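Mevalonate kinase (Staphylococcus aureus, PDB 2X7I) probably catalyses the ATP-dependent phosphorylation of mevalonate to phosphomevalonate, an early step of isoprenoid biosynthesis by the mevalonate pathway. Local coordinates at residues K125-E136 with D147-K155. Sequence-based numbering, arbitrary orientation.
Sequences KEELIEKANWAE and DTQTIVSGK
Ile129 and Thr148 bring their CA atoms to 6.4 Å where helix 125-136 meets helix 147-153, the two segments running roughly antiparallel at 140° with their axes 9.9 Å apart at closest approach. The pair illustrates how one small, branched residue can serve both an apolar and a polar part of a helix interface. Thr148 is a knob in the hole formed by Ile129, Ala132, Asn133 and Glu136, and its two branches divide the work. With chi1 at -53°, the methyl CG2 lies opposite the backbone N and drops between the CB of Ala132 and the CD1 of Ile129, while the extended side chain of Glu136 comes from the opposite direction and presents OE2 to OG1. Thr148 OG1 lies 2.6 Å from Glu136 OE2, but its single proton is also within reach of the carbonyl O of Ser144. Glu136 OE1 takes the backbone N-H of that same serine, tying the buried carboxylate to the connection between the helices. One turn on, Val152 fills the apolar half. Ile129 CD1 reaches obliquely to its CB at 3.6 Å and also touches OE1 of Gln149; Leu128 slides past Val152 in the opposite direction, its CG against CG2, and also touches Val112 of helix 103-119. At the start of helix 125-136, the aliphatic part of Lys125 lies along the valine, CG to Val152 CG1 at 3.7 Å. Near the C-terminal end of the second helix, Ser153 OG donates to Gln149 O at 2.6 Å and accepts from Lys155 N, an ST turn around Gly154, where the chain leaves helical geometry with positive phi. Asp147 meanwhile forms a salt bridge with Lys14 of strand 6-16. The whole is an antiparallel helical hairpin, closed by a short loop, within the N-terminal domain of a GHMP kinase.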
ATOM      1  N   LYS A 125     -12.769   9.069 -12.911  1.00 60.11           N
ATOM      2  CA  LYS A 125     -11.608   8.229 -12.629  1.00 58.57           C
ATOM      3  C   LYS A 125     -10.333   8.718 -13.307  1.00 57.19           C
ATOM      4  O   LYS A 125      -9.340   8.976 -12.632  1.00 55.74           O
ATOM      5  CB  LYS A 125     -11.868   6.766 -12.999  1.00 59.13           C
ATOM      6  CG  LYS A 125     -12.298   5.919 -11.801  1.00 61.33           C
ATOM      7  CD  LYS A 125     -13.011   4.637 -12.227  1.00 65.25           C
ATOM      8  CE  LYS A 125     -13.228   3.707 -11.039  1.00 66.50           C
ATOM      9  NZ  LYS A 125     -14.006   4.346  -9.937  1.00 68.83           N
ATOM     10  N   GLU A 126     -10.350   8.855 -14.628  1.00 57.94           N
ATOM     11  CA  GLU A 126      -9.140   9.277 -15.344  1.00 57.16           C
ATOM     12  C   GLU A 126      -8.636  10.650 -14.891  1.00 55.90           C
ATOM     13  O   GLU A 126      -7.442  10.883 -14.884  1.00 54.94           O
ATOM     14  CB  GLU A 126      -9.323   9.246 -16.865  1.00 59.07           C
ATOM     15  CG  GLU A 126      -8.407   8.231 -17.573  1.00 60.38           C
ATOM     16  CD  GLU A 126      -6.913   8.567 -17.447  1.00 60.84           C
ATOM     17  OE1 GLU A 126      -6.540   9.760 -17.491  1.00 61.78           O
ATOM     18  OE2 GLU A 126      -6.110   7.626 -17.315  1.00 60.56           O
ATOM     19  N   GLU A 127      -9.546  11.533 -14.498  1.00 55.80           N
ATOM     20  CA  GLU A 127      -9.175  12.837 -13.961  1.00 55.19           C
ATOM     21  C   GLU A 127      -8.443  12.687 -12.617  1.00 52.68           C
ATOM     22  O   GLU A 127      -7.412  13.318 -12.379  1.00 51.49           O
ATOM     23  CB  GLU A 127     -10.426  13.708 -13.806  1.00 57.09           C
ATOM     24  CG  GLU A 127     -10.151  15.190 -13.709  1.00 59.20           C
ATOM     25  CD  GLU A 127     -11.393  16.059 -13.938  1.00 64.52           C
ATOM     26  OE1 GLU A 127     -11.269  17.303 -13.744  1.00 66.20           O
ATOM     27  OE2 GLU A 127     -12.475  15.508 -14.301  1.00 65.70           O
ATOM     28  N   LEU A 128      -8.988  11.837 -11.754  1.00 51.24           N
ATOM     29  CA  LEU A 128      -8.365  11.508 -10.483  1.00 49.32           C
ATOM     30  C   LEU A 128      -6.982  10.911 -10.691  1.00 47.55           C
ATOM     31  O   LEU A 128      -6.046  11.268  -9.986  1.00 46.50           O
ATOM     32  CB  LEU A 128      -9.253  10.518  -9.705  1.00 49.23           C
ATOM     33  CG  LEU A 128      -8.762  10.017  -8.349  1.00 47.82           C
ATOM     34  CD1 LEU A 128      -8.208  11.179  -7.501  1.00 46.26           C
ATOM     35  CD2 LEU A 128      -9.892   9.240  -7.606  1.00 45.28           C
ATOM     36  N   ILE A 129      -6.873   9.995 -11.655  1.00 47.46           N
ATOM     37  CA  ILE A 129      -5.611   9.349 -11.999  1.00 46.63           C
ATOM     38  C   ILE A 129      -4.551  10.388 -12.349  1.00 46.65           C
ATOM     39  O   ILE A 129      -3.454  10.367 -11.793  1.00 45.58           O
ATOM     40  CB  ILE A 129      -5.759   8.385 -13.218  1.00 47.47           C
ATOM     41  CG1 ILE A 129      -6.621   7.164 -12.861  1.00 48.08           C
ATOM     42  CG2 ILE A 129      -4.390   7.926 -13.704  1.00 46.31           C
ATOM     43  CD1 ILE A 129      -6.009   6.286 -11.803  1.00 47.16           C
ATOM     44  N   GLU A 130      -4.898  11.292 -13.265  1.00 47.31           N
ATOM     45  CA  GLU A 130      -3.997  12.354 -13.687  1.00 48.17           C
ATOM     46  C   GLU A 130      -3.605  13.276 -12.527  1.00 47.91           C
ATOM     47  O   GLU A 130      -2.427  13.550 -12.328  1.00 48.16           O
ATOM     48  CB  GLU A 130      -4.634  13.196 -14.796  1.00 49.79           C
ATOM     49  CG  GLU A 130      -4.996  12.410 -16.066  1.00 51.88           C
ATOM     50  CD  GLU A 130      -3.801  12.055 -16.903  1.00 52.71           C
ATOM     51  OE1 GLU A 130      -2.705  12.578 -16.635  1.00 54.22           O
ATOM     52  OE2 GLU A 130      -3.962  11.260 -17.840  1.00 55.37           O
ATOM     53  N   LYS A 131      -4.587  13.749 -11.770  1.00 48.12           N
ATOM     54  CA  LYS A 131      -4.333  14.693 -10.687  1.00 48.32           C
ATOM     55  C   LYS A 131      -3.582  14.049  -9.521  1.00 46.92           C
ATOM     56  O   LYS A 131      -2.739  14.683  -8.903  1.00 45.71           O
ATOM     57  CB  LYS A 131      -5.641  15.308 -10.189  1.00 49.68           C
ATOM     58  CG  LYS A 131      -6.252  16.342 -11.120  1.00 52.65           C
ATOM     59  CD  LYS A 131      -5.691  17.743 -10.864  1.00 55.88           C
ATOM     60  CE  LYS A 131      -6.630  18.832 -11.401  1.00 59.55           C
ATOM     61  NZ  LYS A 131      -5.953  20.161 -11.579  1.00 61.69           N
ATOM     62  N   ALA A 132      -3.894  12.793  -9.220  1.00 46.47           N
ATOM     63  CA  ALA A 132      -3.196  12.081  -8.154  1.00 45.68           C
ATOM     64  C   ALA A 132      -1.738  11.829  -8.547  1.00 45.31           C
ATOM     65  O   ALA A 132      -0.839  12.007  -7.728  1.00 45.60           O
ATOM     66  CB  ALA A 132      -3.901  10.768  -7.814  1.00 45.08           C
ATOM     67  N   ASN A 133      -1.497  11.423  -9.788  1.00 45.40           N
ATOM     68  CA  ASN A 133      -0.125  11.187 -10.242  1.00 45.75           C
ATOM     69  C   ASN A 133       0.676  12.492 -10.191  1.00 46.71           C
ATOM     70  O   ASN A 133       1.816  12.491  -9.739  1.00 46.27           O
ATOM     71  CB  ASN A 133      -0.081  10.526 -11.640  1.00 46.04           C
ATOM     72  CG  ASN A 133      -0.357   9.004 -11.591  1.00 45.67           C
ATOM     73  OD1 ASN A 133      -1.228   8.488 -12.296  1.00 46.42           O
ATOM     74  ND2 ASN A 133       0.394   8.294 -10.763  1.00 44.68           N
ATOM     75  N   TRP A 134       0.051  13.606 -10.579  1.00 48.09           N
ATOM     76  CA  TRP A 134       0.697  14.918 -10.496  1.00 49.48           C
ATOM     77  C   TRP A 134       0.987  15.343  -9.053  1.00 48.56           C
ATOM     78  O   TRP A 134       2.046  15.922  -8.768  1.00 48.94           O
ATOM     79  CB  TRP A 134      -0.126  16.009 -11.207  1.00 51.04           C
ATOM     80  CG  TRP A 134      -0.466  15.714 -12.671  1.00 55.25           C
ATOM     81  CD1 TRP A 134       0.004  14.678 -13.452  1.00 56.69           C
ATOM     82  CD2 TRP A 134      -1.346  16.476 -13.515  1.00 58.07           C
ATOM     83  NE1 TRP A 134      -0.549  14.746 -14.709  1.00 57.73           N
ATOM     84  CE2 TRP A 134      -1.373  15.841 -14.776  1.00 59.00           C
ATOM     85  CE3 TRP A 134      -2.124  17.624 -13.319  1.00 60.48           C
ATOM     86  CZ2 TRP A 134      -2.143  16.325 -15.842  1.00 61.08           C
ATOM     87  CZ3 TRP A 134      -2.886  18.105 -14.381  1.00 62.45           C
ATOM     88  CH2 TRP A 134      -2.890  17.451 -15.625  1.00 62.27           C
ATOM     89  N   ALA A 135       0.062  15.043  -8.143  1.00 47.74           N
ATOM     90  CA  ALA A 135       0.223  15.404  -6.721  1.00 47.48           C
ATOM     91  C   ALA A 135       1.351  14.607  -6.057  1.00 46.53           C
ATOM     92  O   ALA A 135       2.128  15.153  -5.277  1.00 46.35           O
ATOM     93  CB  ALA A 135      -1.090  15.227  -5.954  1.00 46.89           C
ATOM     94  N   GLU A 136       1.430  13.323  -6.378  1.00 46.05           N
ATOM     95  CA  GLU A 136       2.539  12.472  -5.944  1.00 46.39           C
ATOM     96  C   GLU A 136       3.896  13.033  -6.383  1.00 47.31           C
ATOM     97  O   GLU A 136       4.820  13.125  -5.581  1.00 47.16           O
ATOM     98  CB  GLU A 136       2.367  11.068  -6.496  1.00 46.02           C
ATOM     99  CG  GLU A 136       1.170  10.331  -5.918  1.00 46.55           C
ATOM    100  CD  GLU A 136       0.691   9.221  -6.821  1.00 47.28           C
ATOM    101  OE1 GLU A 136       1.526   8.628  -7.526  1.00 48.67           O
ATOM    102  OE2 GLU A 136      -0.521   8.938  -6.820  1.00 48.66           O
ATOM    103  N   ASP A 147       0.455   2.035  -8.387  1.00 44.38           N
ATOM    104  CA  ASP A 147      -0.204   2.289  -7.101  1.00 44.42           C
ATOM    105  C   ASP A 147      -1.483   3.097  -7.327  1.00 44.03           C
ATOM    106  O   ASP A 147      -2.538   2.729  -6.840  1.00 44.47           O
ATOM    107  CB  ASP A 147       0.702   3.063  -6.133  1.00 44.95           C
ATOM    108  CG  ASP A 147       1.972   2.295  -5.723  1.00 47.52           C
ATOM    109  OD1 ASP A 147       2.274   1.219  -6.295  1.00 51.70           O
ATOM    110  OD2 ASP A 147       2.685   2.797  -4.812  1.00 49.46           O
ATOM    111  N   THR A 148      -1.392   4.175  -8.092  1.00 43.49           N
ATOM    112  CA  THR A 148      -2.546   5.030  -8.325  1.00 43.94           C
ATOM    113  C   THR A 148      -3.676   4.295  -9.070  1.00 44.62           C
ATOM    114  O   THR A 148      -4.845   4.418  -8.714  1.00 44.52           O
ATOM    115  CB  THR A 148      -2.166   6.311  -9.098  1.00 44.00           C
ATOM    116  OG1 THR A 148      -1.087   6.974  -8.428  1.00 43.48           O
ATOM    117  CG2 THR A 148      -3.362   7.255  -9.193  1.00 43.78           C
ATOM    118  N   GLN A 149      -3.326   3.538 -10.098  1.00 45.08           N
ATOM    119  CA  GLN A 149      -4.326   2.801 -10.859  1.00 46.62           C
ATOM    120  C   GLN A 149      -4.977   1.694 -10.017  1.00 46.60           C
ATOM    121  O   GLN A 149      -6.190   1.522 -10.054  1.00 47.87           O
ATOM    122  CB  GLN A 149      -3.720   2.237 -12.151  1.00 47.10           C
ATOM    123  CG  GLN A 149      -4.648   1.320 -12.956  1.00 49.11           C
ATOM    124  CD  GLN A 149      -5.944   1.985 -13.405  1.00 52.32           C
ATOM    125  OE1 GLN A 149      -6.091   3.203 -13.321  1.00 54.27           O
ATOM    126  NE2 GLN A 149      -6.890   1.176 -13.904  1.00 54.68           N
ATOM    127  N   THR A 150      -4.184   0.960  -9.244  1.00 45.91           N
ATOM    128  CA  THR A 150      -4.734  -0.086  -8.373  1.00 45.67           C
ATOM    129  C   THR A 150      -5.688   0.522  -7.351  1.00 45.84           C
ATOM    130  O   THR A 150      -6.796   0.032  -7.166  1.00 47.07           O
ATOM    131  CB  THR A 150      -3.619  -0.856  -7.637  1.00 45.29           C
ATOM    132  OG1 THR A 150      -2.691  -1.393  -8.592  1.00 44.84           O
ATOM    133  CG2 THR A 150      -4.201  -1.980  -6.798  1.00 44.50           C
ATOM    134  N   ILE A 151      -5.257   1.602  -6.710  1.00 45.01           N
ATOM    135  CA  ILE A 151      -6.060   2.291  -5.705  1.00 45.41           C
ATOM    136  C   ILE A 151      -7.364   2.875  -6.271  1.00 46.34           C
ATOM    137  O   ILE A 151      -8.437   2.598  -5.749  1.00 48.05           O
ATOM    138  CB  ILE A 151      -5.248   3.410  -5.008  1.00 44.81           C
ATOM    139  CG1 ILE A 151      -4.180   2.798  -4.099  1.00 44.01           C
ATOM    140  CG2 ILE A 151      -6.147   4.294  -4.157  1.00 45.12           C
ATOM    141  CD1 ILE A 151      -3.198   3.817  -3.597  1.00 44.48           C
ATOM    142  N   VAL A 152      -7.267   3.662  -7.338  1.00 45.99           N
ATOM    143  CA  VAL A 152      -8.431   4.318  -7.934  1.00 46.94           C
ATOM    144  C   VAL A 152      -9.453   3.325  -8.490  1.00 48.01           C
ATOM    145  O   VAL A 152     -10.638   3.401  -8.160  1.00 49.01           O
ATOM    146  CB  VAL A 152      -8.017   5.307  -9.036  1.00 46.65           C
ATOM    147  CG1 VAL A 152      -9.233   5.813  -9.786  1.00 47.71           C
ATOM    148  CG2 VAL A 152      -7.267   6.462  -8.419  1.00 46.13           C
ATOM    149  N   SER A 153      -8.985   2.388  -9.309  1.00 47.84           N
ATOM    150  CA  SER A 153      -9.852   1.346  -9.879  1.00 49.14           C
ATOM    151  C   SER A 153     -10.433   0.390  -8.835  1.00 49.61           C
ATOM    152  O   SER A 153     -11.486  -0.189  -9.047  1.00 51.35           O
ATOM    153  CB  SER A 153      -9.086   0.525 -10.918  1.00 48.78           C
ATOM    154  OG  SER A 153      -8.043  -0.245 -10.311  1.00 48.24           O
ATOM    155  N   GLY A 154      -9.740   0.203  -7.719  1.00 49.10           N
ATOM    156  CA  GLY A 154     -10.130  -0.811  -6.735  1.00 49.87           C
ATOM    157  C   GLY A 154      -9.974  -2.236  -7.264  1.00 50.22           C
ATOM    158  O   GLY A 154     -10.624  -3.171  -6.775  1.00 51.37           O
ATOM    159  N   LYS A 155      -9.113  -2.399  -8.266  1.00 49.71           N
ATOM    160  CA  LYS A 155      -8.891  -3.693  -8.903  1.00 49.91           C
ATOM    161  C   LYS A 155      -7.401  -4.050  -8.922  1.00 48.55           C
ATOM    162  O   LYS A 155      -6.544  -3.154  -8.832  1.00 47.17           O
ATOM    163  CB  LYS A 155      -9.442  -3.653 -10.318  1.00 51.06           C
ATOM    164  CG  LYS A 155     -10.962  -3.563 -10.374  1.00 53.44           C
ATOM    165  CD  LYS A 155     -11.434  -2.994 -11.709  1.00 55.38           C
ATOM    166  CE  LYS A 155     -12.949  -3.098 -11.863  1.00 58.32           C
ATOM    167  NZ  LYS A 155     -13.651  -2.624 -10.633  1.00 59.84           N
TER